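Local coordinates for protein spore germination lipase LipC (Metagenome, PDB 6NKD) that probably hydrolyses ester bonds of lipids as a member of the GDSL family of lipases and may take part in spore germination, at residues R28-R31 with K32-D36; M66-V69 with K70-D73. All blocks are in the same frame, centred on the assembly; numbering follows the deposited sequence.

Contact 1 of 2, residues R28-R31 with K32-D36; sequences RYKR and KMEED. With SO4 (sulfate ion), chain D.
Tyr29 and Met33 meet one helical turn apart on the buried side of helix 25-37. Met33, a selenomethionine, lays its terminal CE over one face of the Tyr29 ring. Met33 CE sits 3.8 Å from the Tyr29 ring centroid, offset toward the rim, in a CH-pi contact. The ring also touches Leu202, Val74 and Thr76, and Met33 touches Val41, so this side is tightly packed.

The next pair, Lys30 and Glu34, is polar. The Lys30 chain runs out nearly straight and bends only at its last torsion (chi4 57°), which turns NZ to Glu34. Lys30 NZ forms a salt bridge to Glu34 OE2 at 2.6 Å, approaching from above the carboxylate plane. Backbone atoms of Val41 hold both Lys30 NZ and Glu34 OE2 as well. Lys30 NZ makes a weak bond to sulfate O1 at 3.3 Å.

Arg31 is exposed and looser. It presents the edge of its guanidinium to the sulfate. Arg31 NH2 is 2.9 Å from sulfate O4, with a weak bond from NE to sulfate O2. NH2 also pairs with Glu67 of the second subunit.

An alanine in place of Glu34 would probably leave Lys30 NZ without its carboxylate mate, held by Val41 O and a weak sulfate bond, and Val41 N without its side-chain acceptor. The sulfate, probably from the crystallisation liquor, sits among Lys30, Arg31 and Gln68 of the second subunit; Glu34 and Glu67 of that subunit probably offset part of the basic charge.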
loop_
_atom_site.group_PDB
_atom_site.type_symbol
_atom_site.label_atom_id
_atom_site.label_comp_id
_atom_site.label_asym_id
_atom_site.label_seq_id
_atom_site.Cartn_x
_atom_site.Cartn_y
_atom_site.Cartn_z
ATOM N N ARG A 28 -20.527 0.618 -1.289
ATOM C CA ARG A 28 -21.710 -0.181 -0.991
ATOM C C ARG A 28 -22.943 0.706 -0.880
ATOM O O ARG A 28 -24.046 0.301 -1.266
ATOM C CB ARG A 28 -21.499 -0.980 0.293
ATOM C CG ARG A 28 -20.351 -1.970 0.222
ATOM C CD ARG A 28 -19.990 -2.506 1.597
ATOM N NE ARG A 28 -18.712 -3.211 1.583
ATOM C CZ ARG A 28 -18.585 -4.529 1.483
ATOM N NH1 ARG A 28 -17.379 -5.084 1.477
ATOM N NH2 ARG A 28 -19.663 -5.295 1.398
ATOM N N TYR A 29 -22.774 1.923 -0.358
ATOM C CA TYR A 29 -23.873 2.880 -0.321
ATOM C C TYR A 29 -24.191 3.409 -1.713
ATOM O O TYR A 29 -25.349 3.731 -2.003
ATOM C CB TYR A 29 -23.530 4.026 0.636
ATOM C CG TYR A 29 -24.565 5.128 0.734
ATOM C CD1 TYR A 29 -25.920 4.837 0.835
ATOM C CD2 TYR A 29 -24.180 6.463 0.758
ATOM C CE1 TYR A 29 -26.862 5.846 0.935
ATOM C CE2 TYR A 29 -25.113 7.477 0.862
ATOM C CZ TYR A 29 -26.453 7.164 0.949
ATOM O OH TYR A 29 -27.384 8.174 1.054
ATOM N N LYS A 30 -23.185 3.499 -2.584
ATOM C CA LYS A 30 -23.432 3.926 -3.957
ATOM C C LYS A 30 -24.260 2.896 -4.715
ATOM O O LYS A 30 -25.170 3.257 -5.471
ATOM C CB LYS A 30 -22.104 4.187 -4.668
ATOM C CG LYS A 30 -22.157 4.054 -6.184
ATOM C CD LYS A 30 -20.811 4.389 -6.808
ATOM C CE LYS A 30 -20.593 3.633 -8.108
ATOM N NZ LYS A 30 -21.669 3.896 -9.100
ATOM N N ARG A 31 -23.969 1.608 -4.517
ATOM C CA ARG A 31 -24.722 0.568 -5.209
ATOM C C ARG A 31 -26.171 0.530 -4.742
ATOM O O ARG A 31 -27.088 0.363 -5.555
ATOM C CB ARG A 31 -24.051 -0.790 -5.002
ATOM C CG ARG A 31 -24.849 -1.965 -5.540
ATOM C CD ARG A 31 -24.008 -3.229 -5.590
ATOM N NE ARG A 31 -22.904 -3.106 -6.536
ATOM C CZ ARG A 31 -22.074 -4.095 -6.849
ATOM N NH1 ARG A 31 -22.223 -5.289 -6.291
ATOM N NH2 ARG A 31 -21.096 -3.894 -7.723
ATOM N N LYS A 32 -26.400 0.687 -3.436
ATOM C CA LYS A 32 -27.765 0.696 -2.925
ATOM C C LYS A 32 -28.505 1.962 -3.334
ATOM O O LYS A 32 -29.726 1.932 -3.522
ATOM C CB LYS A 32 -27.757 0.549 -1.404
ATOM C CG LYS A 32 -27.062 -0.708 -0.923
ATOM C CD LYS A 32 -27.109 -0.832 0.585
ATOM C CE LYS A 32 -26.286 -2.019 1.042
ATOM N NZ LYS A 32 -27.055 -2.900 1.956
HETATM N N MSE A 33 -27.789 3.072 -3.477
HETATM C CA MSE A 33 -28.378 4.322 -3.942
HETATM C C MSE A 33 -28.909 4.155 -5.360
HETATM O O MSE A 33 -30.003 4.618 -5.679
HETATM C CB MSE A 33 -27.350 5.452 -3.888
HETATM C CG MSE A 33 -27.912 6.828 -4.185
HETATM SE SE MSE A 33 -26.502 8.165 -4.310
HETATM C CE MSE A 33 -25.622 7.840 -2.603
ATOM N N GLU A 34 -28.117 3.488 -6.206
ATOM C CA GLU A 34 -28.566 3.187 -7.562
ATOM C C GLU A 34 -29.780 2.267 -7.546
ATOM O O GLU A 34 -30.708 2.434 -8.345
ATOM C CB GLU A 34 -27.433 2.545 -8.363
ATOM C CG GLU A 34 -26.207 3.419 -8.552
ATOM C CD GLU A 34 -25.117 2.722 -9.345
ATOM O OE1 GLU A 34 -25.227 1.495 -9.552
ATOM O OE2 GLU A 34 -24.157 3.400 -9.766
ATOM N N GLU A 35 -29.787 1.288 -6.639
ATOM C CA GLU A 35 -30.878 0.322 -6.593
ATOM C C GLU A 35 -32.169 0.960 -6.094
ATOM O O GLU A 35 -33.257 0.634 -6.582
ATOM C CB GLU A 35 -30.475 -0.861 -5.711
ATOM C CG GLU A 35 -31.495 -1.982 -5.633
ATOM C CD GLU A 35 -30.942 -3.214 -4.941
ATOM O OE1 GLU A 35 -31.161 -4.334 -5.452
ATOM O OE2 GLU A 35 -30.278 -3.061 -3.893
ATOM N N ASP A 36 -32.073 1.881 -5.131
ATOM C CA ASP A 36 -33.263 2.493 -4.552
ATOM C C ASP A 36 -33.830 3.621 -5.403
ATOM O O ASP A 36 -35.009 3.959 -5.250
ATOM C CB ASP A 36 -32.958 3.027 -3.151
ATOM C CG ASP A 36 -32.531 1.935 -2.192
ATOM O OD1 ASP A 36 -32.902 0.765 -2.416
ATOM O OD2 ASP A 36 -31.823 2.250 -1.210
HETATM S S SO4 D . -21.764 -0.439 -9.072
HETATM O O1 SO4 D . -21.254 0.713 -9.811
HETATM O O2 SO4 D . -21.364 -0.329 -7.672
HETATM O O3 SO4 D . -23.221 -0.469 -9.157
HETATM O O4 SO4 D . -21.219 -1.667 -9.640
#

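Contact 2 of 2, residues M66-V69 with K70-D73; sequences MEQV and KKAD
Gln68 and Lys71 are brought together by bends in both side chains. Gln68 folds at chi2 (-55°), which brings its amide round beside Lys71. In Lys71 the bends at chi3 (-64°) and chi4 carry the ammonium back over the preceding turn. The two side chains then lie alongside each other and point the same way.

Lys71 NZ donates to Gln68 OE1 at 2.6 Å. It comes from above the amide carbonyl plane, 50° out of it, and so does not follow a lone pair. The Lys71 chain also drapes over the backbone of the turn before it: Lys71 CE is 3.2 Å from Glu67 O. Glu67 O also accepts Lys71 N, at 3.2 Å.

One residue earlier, Lys70 N bonds to Met66 O at 3.0 Å. Ala72 N makes a weak bond to Val69 O at 3.2 Å. The Ala72 methyl lies by the carbonyls of Gln68 and Val69. Ala72 turns the backbone out of helical geometry (psi 129°), and the chain leads on to strand 74-77.

The polar pair faces the subunit boundary, where Gln68 packs on Arg31 of the second subunit and Lys71 brings its like charge close to that guanidinium. Within the chain, Met66, Val69 and Lys70 touch Ile121 of helix 98-122. Gln68 rests on Ile44 and Phe46 of strand 41-47, while Ala72 packs on Thr6 and Asp73 bonds to Gln4, which ties the end of this segment to strand 3-9.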
loop_
_atom_site.group_PDB
_atom_site.type_symbol
_atom_site.label_atom_id
_atom_site.label_comp_id
_atom_site.label_asym_id
_atom_site.label_seq_id
_atom_site.Cartn_x
_atom_site.Cartn_y
_atom_site.Cartn_z
HETATM N N MSE A 66 -14.570 22.094 -4.739
HETATM C CA MSE A 66 -15.801 22.874 -4.765
HETATM C C MSE A 66 -16.632 22.522 -5.992
HETATM O O MSE A 66 -17.861 22.571 -5.954
HETATM C CB MSE A 66 -15.503 24.372 -4.747
HETATM C CG MSE A 66 -16.219 25.102 -3.630
HETATM SE SE MSE A 66 -16.158 27.043 -3.759
HETATM C CE MSE A 66 -17.722 27.319 -4.892
ATOM N N GLU A 67 -15.944 22.173 -7.080
ATOM C CA GLU A 67 -16.636 21.725 -8.285
ATOM C C GLU A 67 -17.465 20.478 -8.004
ATOM O O GLU A 67 -18.655 20.421 -8.335
ATOM C CB GLU A 67 -15.624 21.459 -9.401
ATOM C CG GLU A 67 -15.066 22.709 -10.062
ATOM C CD GLU A 67 -15.895 23.157 -11.247
ATOM O OE1 GLU A 67 -16.755 22.374 -11.701
ATOM O OE2 GLU A 67 -15.687 24.293 -11.727
ATOM N N GLN A 68 -16.852 19.470 -7.379
ATOM C CA GLN A 68 -17.548 18.207 -7.153
ATOM C C GLN A 68 -18.589 18.321 -6.048
ATOM O O GLN A 68 -19.579 17.580 -6.055
ATOM C CB GLN A 68 -16.540 17.107 -6.826
ATOM C CG GLN A 68 -15.402 17.002 -7.826
ATOM C CD GLN A 68 -15.892 16.820 -9.250
ATOM O OE1 GLN A 68 -16.803 16.033 -9.512
ATOM N NE2 GLN A 68 -15.289 17.553 -10.180
ATOM N N VAL A 69 -18.388 19.230 -5.091
ATOM C CA VAL A 69 -19.383 19.424 -4.041
ATOM C C VAL A 69 -20.609 20.138 -4.593
ATOM O O VAL A 69 -21.749 19.811 -4.240
ATOM C CB VAL A 69 -18.764 20.184 -2.853
ATOM C CG1 VAL A 69 -19.844 20.636 -1.879
ATOM C CG2 VAL A 69 -17.742 19.309 -2.142
ATOM N N LYS A 70 -20.398 21.117 -5.477
ATOM C CA LYS A 70 -21.523 21.844 -6.057
ATOM C C LYS A 70 -22.394 20.929 -6.908
ATOM O O LYS A 70 -23.627 21.024 -6.877
ATOM C CB LYS A 70 -21.012 23.022 -6.887
ATOM C CG LYS A 70 -22.111 23.851 -7.530
ATOM C CD LYS A 70 -21.532 24.946 -8.407
ATOM C CE LYS A 70 -22.630 25.824 -8.984
ATOM N NZ LYS A 70 -23.404 26.507 -7.911
ATOM N N LYS A 71 -21.771 20.032 -7.675
ATOM C CA LYS A 71 -22.509 19.089 -8.504
ATOM C C LYS A 71 -23.082 17.923 -7.713
ATOM O O LYS A 71 -23.917 17.185 -8.246
ATOM C CB LYS A 71 -21.606 18.542 -9.613
ATOM C CG LYS A 71 -20.971 19.604 -10.493
ATOM C CD LYS A 71 -19.995 18.994 -11.496
ATOM C CE LYS A 71 -18.811 18.329 -10.803
ATOM N NZ LYS A 71 -19.031 16.881 -10.525
ATOM N N ALA A 72 -22.661 17.740 -6.464
ATOM C CA ALA A 72 -23.047 16.559 -5.706
ATOM C C ALA A 72 -24.512 16.624 -5.295
ATOM O O ALA A 72 -24.967 17.619 -4.723
ATOM C CB ALA A 72 -22.164 16.414 -4.468
ATOM N N ASP A 73 -25.249 15.556 -5.595
ATOM C CA ASP A 73 -26.605 15.390 -5.094
ATOM C C ASP A 73 -26.637 14.758 -3.710
ATOM O O ASP A 73 -27.612 14.956 -2.974
ATOM C CB ASP A 73 -27.425 14.532 -6.062
ATOM C CG ASP A 73 -27.336 15.021 -7.494
ATOM O OD1 ASP A 73 -27.400 16.250 -7.712
ATOM O OD2 ASP A 73 -27.193 14.176 -8.403
#

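Overall arrangement
Contacts 1 and 2 come one after the other along the chain, on helices 25-37 and 63-71. Within one subunit their centres are 19 Å apart. Their nearest atoms are about 7 Å apart, so they do not touch. They are related instead through the second subunit. The sulfate held by contact 1 is also bonded by Gln68 NE2 of the second subunit. Residues of 66-69 in one copy thus meet 28-31 in another. Both contacts lie away from the predicted catalytic residues Ser11, Asp186 and His189. They belong to the outer helices around the parallel sheet of this SGNH-type hydrolase.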